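PDB 4M8R: hypothetical protein from Bacteroides caccae, which is of unknown function but belongs to the DUF4784 family, which joins an N-terminal immunoglobulin-like domain to a WD40-like, probably beta-propeller, domain. Local coordinates for residues Leu226-Ser229 with Thr233-Arg236; Gln211-Gly216 with Asn238-Glu243; Lys142-Ser147 with Leu179-Gly184; Ala198-Ser203 with Glu269-Ser274. One frame throughout, in Å; residues are numbered along the deposited sequence.

Interaction 1. Residues Leu226-Ser229 with Thr233-Arg236; sequences LEQS and TKTR. With PO4 (phosphate ion), chain E; EDO (1,2-ethanediol), chain G.
Gln228 reaches across to Lys234 with its amide nitrogen, NE2 lying 3.3 Å from the backbone O of Lys234 in a weak, bent hydrogen bond (N-H...O 134°). Its CG stands anti to the backbone N (chi1 164°), and a turn at chi2 brings the amide round to face the other run of chain. The amide is held at both ends, since OE1 accepts from the backbone N of Asn230 while NE2 also makes a weak bond to the O of Gly225. The aliphatic part of Lys234 passes the same amide, its CG 4.3 Å from Gln228 NE2, and its ammonium group forms a salt bridge with Asp47 of the second subunit. Both segments belong to the long connection between the antiparallel strands 217-221 and 239-240 of the WD40-like domain, and Glu227 is the centre of an inverse gamma turn within it. Beyond Lys234 the chain wraps a phosphate, probably from the crystallisation liquor. One oxygen, O2, takes two successive backbone N-H groups, from Thr235 N and Arg236 N, each at 2.8 Å. The Arg236 side chain leaves with CG anti to the carbonyl carbon (chi1 -63°) and runs extended past the ion, its CD 3.2 Å from phosphate O3. NE then bonds to that oxygen at 2.9 Å, with O3 in the plane of the guanidinium, at its edge.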
loop_
_atom_site.group_PDB
_atom_site.type_symbol
_atom_site.label_atom_id
_atom_site.label_comp_id
_atom_site.label_asym_id
_atom_site.label_seq_id
_atom_site.Cartn_x
_atom_site.Cartn_y
_atom_site.Cartn_z
ATOM N N LEU A 226 22.204 -1.087 -0.417
ATOM C CA LEU A 226 21.757 0.129 0.255
ATOM C C LEU A 226 20.315 0.036 0.740
ATOM O O LEU A 226 19.966 0.621 1.761
ATOM C CB LEU A 226 21.865 1.325 -0.688
ATOM C CG LEU A 226 23.258 1.648 -1.229
ATOM C CD1 LEU A 226 23.160 2.798 -2.215
ATOM C CD2 LEU A 226 24.220 1.987 -0.103
ATOM N N GLU A 227 19.472 -0.691 0.011
ATOM C CA GLU A 227 18.036 -0.746 0.317
ATOM C C GLU A 227 17.724 -1.888 1.290
ATOM O O GLU A 227 16.779 -2.647 1.084
ATOM C CB GLU A 227 17.222 -0.886 -0.984
ATOM C CG GLU A 227 17.158 0.392 -1.811
ATOM C CD GLU A 227 16.269 1.452 -1.176
ATOM O OE1 GLU A 227 15.030 1.341 -1.306
ATOM O OE2 GLU A 227 16.805 2.399 -0.553
ATOM N N GLN A 228 18.497 -1.980 2.369
ATOM C CA GLN A 228 18.561 -3.210 3.155
ATOM C C GLN A 228 19.142 -2.930 4.562
ATOM O O GLN A 228 20.163 -2.252 4.689
ATOM C CB GLN A 228 19.377 -4.222 2.330
ATOM C CG GLN A 228 19.915 -5.440 3.044
ATOM C CD GLN A 228 21.191 -5.179 3.834
ATOM O OE1 GLN A 228 21.275 -5.565 4.992
ATOM N NE2 GLN A 228 22.182 -4.530 3.217
ATOM N N SER A 229 18.488 -3.460 5.601
ATOM C CA SER A 229 18.683 -3.004 7.007
ATOM C C SER A 229 20.072 -3.216 7.645
ATOM O O SER A 229 20.382 -2.591 8.667
ATOM C CB SER A 229 17.598 -3.599 7.925
ATOM O OG SER A 229 17.653 -5.013 7.952
ATOM N N THR A 233 27.056 -2.805 7.652
ATOM C CA THR A 233 28.089 -3.841 7.634
ATOM C C THR A 233 28.170 -4.616 6.306
ATOM O O THR A 233 28.993 -5.519 6.183
ATOM C CB THR A 233 27.866 -4.841 8.796
ATOM O OG1 THR A 233 26.535 -5.377 8.734
ATOM C CG2 THR A 233 28.077 -4.153 10.144
ATOM N N LYS A 234 27.335 -4.264 5.322
ATOM C CA LYS A 234 27.248 -5.010 4.056
ATOM C C LYS A 234 26.602 -4.162 2.947
ATOM O O LYS A 234 25.399 -3.876 2.992
ATOM C CB LYS A 234 26.483 -6.326 4.288
ATOM C CG LYS A 234 25.732 -6.931 3.094
ATOM C CD LYS A 234 26.620 -7.394 1.948
ATOM C CE LYS A 234 25.797 -7.821 0.734
ATOM N NZ LYS A 234 24.738 -8.832 1.018
ATOM N N THR A 235 27.411 -3.772 1.958
ATOM C CA THR A 235 26.964 -2.922 0.844
ATOM C C THR A 235 27.264 -3.479 -0.550
ATOM O O THR A 235 26.565 -3.150 -1.505
ATOM C CB THR A 235 27.601 -1.520 0.918
ATOM O OG1 THR A 235 29.022 -1.618 0.733
ATOM C CG2 THR A 235 27.317 -0.879 2.251
ATOM N N ARG A 236 28.307 -4.296 -0.678
ATOM C CA ARG A 236 28.676 -4.866 -1.966
ATOM C C ARG A 236 27.670 -5.933 -2.388
ATOM O O ARG A 236 27.373 -6.833 -1.616
ATOM C CB ARG A 236 30.061 -5.501 -1.897
ATOM C CG ARG A 236 31.194 -4.541 -1.586
ATOM C CD ARG A 236 32.515 -5.284 -1.443
ATOM N NE ARG A 236 33.506 -4.476 -0.727
ATOM C CZ ARG A 236 34.625 -3.959 -1.246
ATOM N NH1 ARG A 236 34.965 -4.159 -2.520
ATOM N NH2 ARG A 236 35.426 -3.237 -0.466
HETATM P P PO4 E . 30.910 -5.751 2.248
HETATM O O1 PO4 E . 30.759 -5.430 3.717
HETATM O O2 PO4 E . 29.674 -5.292 1.508
HETATM O O3 PO4 E . 32.117 -5.013 1.713
HETATM O O4 PO4 E . 31.085 -7.246 2.057
HETATM C C1 EDO G . 20.091 3.954 2.631
HETATM O O1 EDO G . 18.782 3.432 2.904
HETATM C C2 EDO G . 21.137 3.262 3.496
HETATM O O2 EDO G . 22.425 3.701 3.067
#

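Interaction 2. Residues Gln211-Gly216 with Asn238-Glu243; sequences QQRGKG and NFPMPE. With PO4 (phosphate ion), chain D; PO4 (phosphate ion), chain C.
Arg213 turns one face of its guanidinium to the ring of Pro240, whose CG lies against the middle of that face, 3.5 Å from Arg213 CZ. The two side chains cross at about a right angle, and Pro240 CB continues the apolar surface alongside NH1. An extended chain, with CG anti to the backbone N (chi1 -172°), carries the charged head this far from the turn after strand 208-212.

The polar contacts lie round the edge of the same group and go to two phosphates, probably from the crystallisation liquor. The ion of chain D is gripped side-on: its O3 accepts from Arg213 NE at 2.8 Å and its O2 from Arg213 NH2 at 2.9 Å. The ion of chain C meets the other edge, where its O3 is shared by Arg213 NH1 at 3.2 Å and Arg213 NH2 at 3.1 Å. Across the contact, Asn238 ND2 gives a bond of 2.9 Å to O1 of the chain D phosphate, so this ion bridges the two segments; the same amide also bonds to Glu91 of the second subunit. An alanine in place of Arg213 would probably leave both phosphates without their shared partner and uncover the Pro240 ring.

Arg49, Arg89 and Lys105 of the second subunit also bind phosphate here, where the WD40-like, probably beta-propeller, domain meets that subunit, and its Arg49 bonds to the O of Pro240. Within the domain, strand 217-221 runs between strands 208-212 and 239-240, and its Tyr220 packs against both Arg213 and Asn238.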
loop_
_atom_site.group_PDB
_atom_site.type_symbol
_atom_site.label_atom_id
_atom_site.label_comp_id
_atom_site.label_asym_id
_atom_site.label_seq_id
_atom_site.Cartn_x
_atom_site.Cartn_y
_atom_site.Cartn_z
ATOM N N GLN A 211 28.092 -4.323 -16.349
ATOM C CA GLN A 211 29.424 -4.715 -15.901
ATOM C C GLN A 211 29.903 -5.963 -16.610
ATOM O O GLN A 211 29.099 -6.773 -17.068
ATOM C CB GLN A 211 29.428 -4.975 -14.401
ATOM C CG GLN A 211 29.029 -3.779 -13.562
ATOM C CD GLN A 211 29.138 -4.072 -12.082
ATOM O OE1 GLN A 211 28.469 -4.969 -11.567
ATOM N NE2 GLN A 211 29.978 -3.313 -11.384
ATOM N N GLN A 212 31.224 -6.106 -16.680
ATOM C CA GLN A 212 31.860 -7.204 -17.396
ATOM C C GLN A 212 31.899 -8.461 -16.530
ATOM O O GLN A 212 32.854 -8.685 -15.784
ATOM C CB GLN A 212 33.272 -6.797 -17.815
ATOM C CG GLN A 212 33.967 -7.817 -18.689
ATOM C CD GLN A 212 35.191 -7.240 -19.372
ATOM O OE1 GLN A 212 36.017 -6.581 -18.737
ATOM N NE2 GLN A 212 35.305 -7.470 -20.673
ATOM N N ARG A 213 30.854 -9.275 -16.644
ATOM C CA ARG A 213 30.721 -10.506 -15.860
ATOM C C ARG A 213 31.754 -11.563 -16.255
ATOM O O ARG A 213 32.125 -12.405 -15.440
ATOM C CB ARG A 213 29.302 -11.074 -16.012
ATOM C CG ARG A 213 28.977 -12.250 -15.100
ATOM C CD ARG A 213 27.503 -12.609 -15.187
ATOM N NE ARG A 213 27.150 -13.668 -14.247
ATOM C CZ ARG A 213 25.966 -14.272 -14.191
ATOM N NH1 ARG A 213 24.989 -13.939 -15.024
ATOM N NH2 ARG A 213 25.755 -15.221 -13.286
ATOM N N GLY A 214 32.205 -11.517 -17.509
ATOM C CA GLY A 214 33.238 -12.428 -17.993
ATOM C C GLY A 214 33.789 -11.981 -19.333
ATOM O O GLY A 214 34.429 -10.934 -19.428
ATOM N N LYS A 215 33.536 -12.775 -20.368
ATOM C CA LYS A 215 33.890 -12.397 -21.734
ATOM C C LYS A 215 33.106 -11.162 -22.183
ATOM O O LYS A 215 33.630 -10.322 -22.914
ATOM C CB LYS A 215 33.641 -13.562 -22.700
ATOM C CG LYS A 215 32.171 -13.930 -22.879
ATOM C CD LYS A 215 31.985 -15.343 -23.423
ATOM C CE LYS A 215 30.522 -15.768 -23.381
ATOM N NZ LYS A 215 29.975 -15.830 -21.992
ATOM N N GLY A 216 31.859 -11.052 -21.723
ATOM C CA GLY A 216 30.976 -9.949 -22.105
ATOM C C GLY A 216 30.310 -9.259 -20.933
ATOM O O GLY A 216 30.666 -9.485 -19.769
ATOM N N ASN A 238 26.256 -8.710 -5.575
ATOM C CA ASN A 238 26.572 -9.451 -6.780
ATOM C C ASN A 238 25.304 -10.044 -7.383
ATOM O O ASN A 238 25.052 -11.253 -7.275
ATOM C CB ASN A 238 27.592 -10.550 -6.492
ATOM C CG ASN A 238 28.054 -11.244 -7.755
ATOM O OD1 ASN A 238 28.324 -10.588 -8.763
ATOM N ND2 ASN A 238 28.126 -12.570 -7.725
ATOM N N PHE A 239 24.521 -9.188 -8.043
ATOM C CA PHE A 239 23.208 -9.572 -8.562
ATOM C C PHE A 239 23.061 -9.350 -10.076
ATOM O O PHE A 239 22.354 -8.448 -10.510
ATOM C CB PHE A 239 22.116 -8.793 -7.829
ATOM C CG PHE A 239 21.894 -9.229 -6.401
ATOM C CD1 PHE A 239 21.632 -10.549 -6.095
ATOM C CD2 PHE A 239 21.890 -8.299 -5.375
ATOM C CE1 PHE A 239 21.403 -10.941 -4.789
ATOM C CE2 PHE A 239 21.660 -8.682 -4.068
ATOM C CZ PHE A 239 21.413 -10.006 -3.778
ATOM N N PRO A 240 23.721 -10.183 -10.889
ATOM C CA PRO A 240 23.490 -10.101 -12.328
ATOM C C PRO A 240 22.150 -10.703 -12.729
ATOM O O PRO A 240 21.595 -11.521 -11.993
ATOM C CB PRO A 240 24.629 -10.942 -12.916
ATOM C CG PRO A 240 24.973 -11.913 -11.838
ATOM C CD PRO A 240 24.737 -11.188 -10.538
HETATM N N MSE A 241 21.646 -10.303 -13.890
HETATM C CA MSE A 241 20.430 -10.882 -14.442
HETATM C C MSE A 241 20.753 -12.234 -15.004
HETATM O O MSE A 241 21.869 -12.453 -15.470
HETATM C CB MSE A 241 19.914 -10.014 -15.583
HETATM C CG MSE A 241 19.445 -8.647 -15.100
HETATM SE SE MSE A 241 17.547 -8.769 -14.613
HETATM C CE MSE A 241 16.919 -8.428 -16.436
ATOM N N PRO A 242 19.779 -13.161 -14.999
ATOM C CA PRO A 242 19.967 -14.461 -15.632
ATOM C C PRO A 242 19.799 -14.358 -17.146
ATOM O O PRO A 242 18.890 -14.958 -17.715
ATOM C CB PRO A 242 18.849 -15.298 -15.019
ATOM C CG PRO A 242 17.749 -14.316 -14.828
ATOM C CD PRO A 242 18.428 -13.034 -14.422
ATOM N N GLU A 243 20.669 -13.581 -17.780
ATOM C CA GLU A 243 20.633 -13.383 -19.220
ATOM C C GLU A 243 22.033 -13.601 -19.768
ATOM O O GLU A 243 23.004 -13.530 -19.018
ATOM C CB GLU A 243 20.151 -11.969 -19.554
ATOM C CG GLU A 243 18.781 -11.621 -18.984
ATOM C CD GLU A 243 17.639 -12.407 -19.615
ATOM O OE1 GLU A 243 17.825 -12.980 -20.708
ATOM O OE2 GLU A 243 16.543 -12.450 -19.012
HETATM P P PO4 D . 28.727 -15.135 -10.912
HETATM O O1 PO4 D . 29.187 -14.517 -9.614
HETATM O O2 PO4 D . 27.286 -15.580 -10.822
HETATM O O3 PO4 D . 28.848 -14.145 -12.046
HETATM O O4 PO4 D . 29.598 -16.338 -11.168
HETATM P P PO4 C . 22.734 -17.175 -13.828
HETATM O O1 PO4 C . 23.572 -17.780 -12.718
HETATM O O2 PO4 C . 21.322 -17.700 -13.755
HETATM O O3 PO4 C . 22.704 -15.683 -13.683
HETATM O O4 PO4 C . 23.360 -17.493 -15.159
#

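Interaction 3. Residues Lys142-Ser147 with Leu179-Gly184; sequences KTWDMS and LDFCTG
Trp144 meets Phe181 in two ways at once, through the face of its indole and through its N-H edge. Over the face comes Phe181 CD1, 3.6 Å from Trp144 CE2 and above the centre of the ring system. The phenyl ring is turned obliquely to the six-membered ring of the indole, with planes at 40° and centroids 4.6 Å apart. At the edge, Trp144 NE1 gives a hydrogen bond of 2.9 Å to the backbone O of Phe181, close to the indole plane; the donor lies in the carbonyl plane, on a lone pair, and the N-H...O angle of 158° is fairly straight. This bond fixes the rotation of the indole and satisfies its buried N-H, while CG anti to the carbonyl carbon (chi1 -70°) aims the ring at the turn.

Further along the same rim Gly184 CA approaches Trp144 CD1 at 4.0 Å, and Leu179 CD2 packs 4.4 Å from Trp144 CB. The turn that presents these groups is shaped by Asp180: its OD1 accepts from Cys182 N at 2.7 Å in an Asx turn, and its backbone O accepts from Gly184 N. Its OD2 forms a salt bridge with Arg84.

Phe181 also stacks on Tyr120 and meets Tyr162 edge-to-face, and Lys141 makes a cation-pi contact with the indole. Strand 143-145, at the margin of the sheet that includes 128-133 and 118-123, is thus packed against the end of strand 173-180 in the following four-stranded sheet, with Ile129 of strand 128-133 beside Leu179.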
loop_
_atom_site.group_PDB
_atom_site.type_symbol
_atom_site.label_atom_id
_atom_site.label_comp_id
_atom_site.label_asym_id
_atom_site.label_seq_id
_atom_site.Cartn_x
_atom_site.Cartn_y
_atom_site.Cartn_z
ATOM N N LYS A 142 27.728 21.932 4.249
ATOM C CA LYS A 142 27.660 22.311 2.824
ATOM C C LYS A 142 28.543 21.525 1.848
ATOM O O LYS A 142 28.210 21.434 0.664
ATOM C CB LYS A 142 28.006 23.797 2.659
ATOM C CG LYS A 142 27.086 24.761 3.382
ATOM C CD LYS A 142 27.355 26.197 2.950
ATOM C CE LYS A 142 26.653 27.200 3.854
ATOM N NZ LYS A 142 25.180 26.982 3.922
ATOM N N THR A 143 29.665 20.987 2.325
ATOM C CA THR A 143 30.698 20.422 1.440
ATOM C C THR A 143 31.157 19.034 1.887
ATOM O O THR A 143 31.232 18.757 3.080
ATOM C CB THR A 143 31.911 21.377 1.347
ATOM O OG1 THR A 143 31.467 22.619 0.798
ATOM C CG2 THR A 143 33.009 20.811 0.456
ATOM N N TRP A 144 31.457 18.169 0.918
ATOM C CA TRP A 144 32.014 16.837 1.195
ATOM C C TRP A 144 33.286 16.617 0.381
ATOM O O TRP A 144 33.333 16.935 -0.810
ATOM C CB TRP A 144 31.006 15.736 0.860
ATOM C CG TRP A 144 29.840 15.666 1.789
ATOM C CD1 TRP A 144 29.681 14.813 2.839
ATOM C CD2 TRP A 144 28.661 16.476 1.747
ATOM N NE1 TRP A 144 28.474 15.038 3.458
ATOM C CE2 TRP A 144 27.827 16.055 2.809
ATOM C CE3 TRP A 144 28.229 17.523 0.920
ATOM C CZ2 TRP A 144 26.589 16.641 3.064
ATOM C CZ3 TRP A 144 26.998 18.107 1.176
ATOM C CH2 TRP A 144 26.189 17.661 2.240
ATOM N N ASP A 145 34.307 16.067 1.032
ATOM C CA ASP A 145 35.610 15.872 0.408
ATOM C C ASP A 145 35.565 14.676 -0.536
ATOM O O ASP A 145 35.154 13.585 -0.143
ATOM C CB ASP A 145 36.678 15.669 1.486
ATOM C CG ASP A 145 38.058 15.398 0.912
ATOM O OD1 ASP A 145 38.350 15.816 -0.233
ATOM O OD2 ASP A 145 38.856 14.764 1.630
HETATM N N MSE A 146 36.002 14.889 -1.776
HETATM C CA MSE A 146 35.903 13.879 -2.823
HETATM C C MSE A 146 37.258 13.380 -3.239
HETATM O O MSE A 146 37.399 12.783 -4.308
HETATM C CB MSE A 146 35.198 14.543 -4.002
HETATM C CG MSE A 146 34.337 13.568 -4.796
HETATM SE SE MSE A 146 33.691 14.423 -6.456
HETATM C CE MSE A 146 35.401 14.736 -7.367
ATOM N N SER A 147 38.269 13.591 -2.395
ATOM C CA SER A 147 39.665 13.344 -2.781
ATOM C C SER A 147 40.074 11.867 -2.761
ATOM O O SER A 147 41.081 11.500 -3.360
ATOM C CB SER A 147 40.615 14.155 -1.896
ATOM O OG SER A 147 40.476 13.794 -0.535
ATOM N N LEU A 179 28.672 7.447 -1.886
ATOM C CA LEU A 179 29.161 8.423 -0.919
ATOM C C LEU A 179 28.038 8.751 0.052
ATOM O O LEU A 179 27.022 9.290 -0.357
ATOM C CB LEU A 179 29.621 9.705 -1.616
ATOM C CG LEU A 179 29.920 10.870 -0.667
ATOM C CD1 LEU A 179 31.083 10.525 0.253
ATOM C CD2 LEU A 179 30.204 12.136 -1.455
ATOM N N ASP A 180 28.241 8.438 1.328
ATOM C CA ASP A 180 27.228 8.632 2.365
ATOM C C ASP A 180 27.329 10.047 2.922
ATOM O O ASP A 180 28.360 10.418 3.472
ATOM C CB ASP A 180 27.438 7.601 3.486
ATOM C CG ASP A 180 26.349 7.642 4.557
ATOM O OD1 ASP A 180 25.764 8.718 4.807
ATOM O OD2 ASP A 180 26.080 6.581 5.166
ATOM N N PHE A 181 26.267 10.837 2.776
ATOM C CA PHE A 181 26.277 12.221 3.266
ATOM C C PHE A 181 26.413 12.331 4.787
ATOM O O PHE A 181 26.996 13.291 5.276
ATOM C CB PHE A 181 25.015 12.992 2.837
ATOM C CG PHE A 181 24.984 13.395 1.377
ATOM C CD1 PHE A 181 26.139 13.732 0.683
ATOM C CD2 PHE A 181 23.768 13.494 0.718
ATOM C CE1 PHE A 181 26.077 14.115 -0.647
ATOM C CE2 PHE A 181 23.702 13.885 -0.608
ATOM C CZ PHE A 181 24.858 14.196 -1.291
ATOM N N CYS A 182 25.875 11.363 5.526
ATOM C CA CYS A 182 25.965 11.366 6.993
ATOM C C CYS A 182 27.404 11.336 7.507
ATOM O O CYS A 182 27.736 12.040 8.449
ATOM C CB CYS A 182 25.224 10.168 7.591
ATOM S SG CYS A 182 23.453 10.106 7.260
ATOM N N THR A 183 28.243 10.506 6.889
ATOM C CA THR A 183 29.611 10.269 7.363
ATOM C C THR A 183 30.700 10.779 6.435
ATOM O O THR A 183 31.839 10.928 6.855
ATOM C CB THR A 183 29.862 8.765 7.554
ATOM O OG1 THR A 183 29.599 8.074 6.324
ATOM C CG2 THR A 183 28.961 8.212 8.653
ATOM N N GLY A 184 30.367 11.035 5.173
ATOM C CA GLY A 184 31.372 11.388 4.171
ATOM C C GLY A 184 32.228 10.205 3.741
ATOM O O GLY A 184 33.237 10.383 3.057
#

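Interaction 4. Residues Ala198-Ser203 with Glu269-Ser274; sequences ALVIGS and EIILLS
Val200 overlaps Ile271 tip to tip, its CG1 3.7 Å from Ile271 CG2 and 3.9 Å from both Ile271 CG1 and Ile271 CD1. With CG1 anti to the backbone N (chi1 -173°), the valine sends that methyl forward into the fork of the isoleucine, while its other methyl, CG2, stands 4.1 Å from Ile271 CG2. Ile271 answers with CG2 anti to its own backbone N, leaving CG1 and CD1 to pass beside the same valine methyl. Two residues away in each strand the pattern repeats on a smaller scale: Ala198 CB meets Leu273 CD2 at 4.1 Å, the leucine bringing the end of its side chain up to the short alanine methyl. The contact is wholly apolar, no hydrogen bond linking the two segments, and all four touching residues are buried. An alanine at Ile271 would probably open a gap in front of Val200 CG1, leaving that methyl without its main partner on this strand. Phe264 of strand 262-264 lies against both Val200 and Ile271, and Ile210 of strand 208-212 packs on Val200 and Leu273.

Strands 196-201 and 270-276 are not sheet neighbours: strand 262-264 lies between them, parallel to the first and antiparallel to the second. Four strands on each side of the 196-201 and 262-264 junction suggest two adjoining blades, and the side chains here fill the space between their faces, consistent with the beta-propeller assigned to this WD40-like domain.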
loop_
_atom_site.group_PDB
_atom_site.type_symbol
_atom_site.label_atom_id
_atom_site.label_comp_id
_atom_site.label_asym_id
_atom_site.label_seq_id
_atom_site.Cartn_x
_atom_site.Cartn_y
_atom_site.Cartn_z
ATOM N N ALA A 198 28.624 1.629 -17.317
ATOM C CA ALA A 198 27.696 2.702 -16.978
ATOM C C ALA A 198 26.772 2.322 -15.840
ATOM O O ALA A 198 26.461 1.152 -15.654
ATOM C CB ALA A 198 26.855 3.065 -18.195
ATOM N N LEU A 199 26.349 3.321 -15.074
ATOM C CA LEU A 199 25.217 3.162 -14.182
ATOM C C LEU A 199 23.966 3.399 -15.006
ATOM O O LEU A 199 23.997 4.116 -16.009
ATOM C CB LEU A 199 25.270 4.174 -13.048
ATOM C CG LEU A 199 26.421 4.031 -12.061
ATOM C CD1 LEU A 199 26.278 5.078 -10.967
ATOM C CD2 LEU A 199 26.457 2.633 -11.464
ATOM N N VAL A 200 22.863 2.801 -14.580
ATOM C CA VAL A 200 21.597 2.954 -15.278
ATOM C C VAL A 200 20.514 3.327 -14.271
ATOM O O VAL A 200 20.278 2.602 -13.303
ATOM C CB VAL A 200 21.204 1.671 -16.022
ATOM C CG1 VAL A 200 19.971 1.909 -16.882
ATOM C CG2 VAL A 200 22.358 1.185 -16.893
ATOM N N ILE A 201 19.868 4.462 -14.513
ATOM C CA ILE A 201 18.831 4.957 -13.632
ATOM C C ILE A 201 17.469 4.903 -14.316
ATOM O O ILE A 201 17.377 4.591 -15.501
ATOM C CB ILE A 201 19.140 6.391 -13.169
ATOM C CG1 ILE A 201 19.316 7.337 -14.359
ATOM C CG2 ILE A 201 20.400 6.393 -12.316
ATOM C CD1 ILE A 201 19.440 8.784 -13.942
ATOM N N GLY A 202 16.415 5.194 -13.557
ATOM C CA GLY A 202 15.066 5.264 -14.106
ATOM C C GLY A 202 14.212 4.015 -13.960
ATOM O O GLY A 202 13.081 3.999 -14.438
ATOM N N SER A 203 14.724 2.965 -13.317
ATOM C CA SER A 203 13.930 1.742 -13.146
ATOM C C SER A 203 12.738 1.990 -12.235
ATOM O O SER A 203 11.675 1.405 -12.426
ATOM C CB SER A 203 14.770 0.593 -12.586
ATOM O OG SER A 203 15.228 0.876 -11.277
ATOM N N GLU A 269 13.105 -2.709 -20.198
ATOM C CA GLU A 269 13.702 -3.722 -21.067
ATOM C C GLU A 269 14.799 -3.143 -21.954
ATOM O O GLU A 269 15.795 -3.815 -22.229
ATOM C CB GLU A 269 12.622 -4.382 -21.924
ATOM C CG GLU A 269 11.637 -5.207 -21.108
ATOM C CD GLU A 269 10.491 -5.775 -21.925
ATOM O OE1 GLU A 269 10.640 -5.943 -23.155
ATOM O OE2 GLU A 269 9.434 -6.066 -21.333
ATOM N N ILE A 270 14.610 -1.900 -22.395
ATOM C CA ILE A 270 15.582 -1.206 -23.235
ATOM C C ILE A 270 16.266 -0.095 -22.439
ATOM O O ILE A 270 15.607 0.638 -21.694
ATOM C CB ILE A 270 14.907 -0.585 -24.480
ATOM C CG1 ILE A 270 14.027 -1.617 -25.209
ATOM C CG2 ILE A 270 15.950 -0.010 -25.432
ATOM C CD1 ILE A 270 14.780 -2.786 -25.811
ATOM N N ILE A 271 17.584 0.025 -22.609
ATOM C CA ILE A 271 18.381 1.035 -21.920
ATOM C C ILE A 271 19.051 1.958 -22.928
ATOM O O ILE A 271 19.648 1.494 -23.892
ATOM C CB ILE A 271 19.462 0.389 -21.027
ATOM C CG1 ILE A 271 18.803 -0.348 -19.848
ATOM C CG2 ILE A 271 20.435 1.446 -20.511
ATOM C CD1 ILE A 271 19.712 -1.310 -19.104
ATOM N N LEU A 272 18.970 3.260 -22.682
ATOM C CA LEU A 272 19.593 4.261 -23.546
ATOM C C LEU A 272 20.969 4.638 -23.013
ATOM O O LEU A 272 21.108 5.014 -21.854
ATOM C CB LEU A 272 18.729 5.524 -23.631
ATOM C CG LEU A 272 17.421 5.464 -24.424
ATOM C CD1 LEU A 272 16.437 4.481 -23.807
ATOM C CD2 LEU A 272 16.809 6.855 -24.497
ATOM N N LEU A 273 21.979 4.540 -23.869
ATOM C CA LEU A 273 23.329 4.965 -23.531
ATOM C C LEU A 273 23.847 5.919 -24.598
ATOM O O LEU A 273 23.287 6.018 -25.691
ATOM C CB LEU A 273 24.266 3.761 -23.458
ATOM C CG LEU A 273 23.834 2.584 -22.587
ATOM C CD1 LEU A 273 24.659 1.344 -22.913
ATOM C CD2 LEU A 273 23.960 2.949 -21.121
ATOM N N SER A 274 24.919 6.625 -24.266
ATOM C CA SER A 274 25.670 7.389 -25.250
ATOM C C SER A 274 27.139 7.012 -25.133
ATOM O O SER A 274 27.625 6.704 -24.040
ATOM C CB SER A 274 25.473 8.895 -25.053
ATOM O OG SER A 274 26.038 9.340 -23.830
#

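All four contacts fall in the WD40-like domain, and no active site is known to relate them to. Interaction 1 is nested inside the loop closed by interaction 2, with centres 20 Å apart; each holds phosphate, probably from the crystallisation liquor, and each touches the second subunit. Interaction 2 is itself nested within interaction 4; their centres lie 15 Å apart and neighbouring strands 208-212 and 196-201 connect them, from ion-binding edge to apolar interior. Interaction 3 closes earlier in the chain, 18 Å from interaction 1 between centres, and lies across the chain's centre from interactions 2 and 4, at 30 and 26 Å between centres.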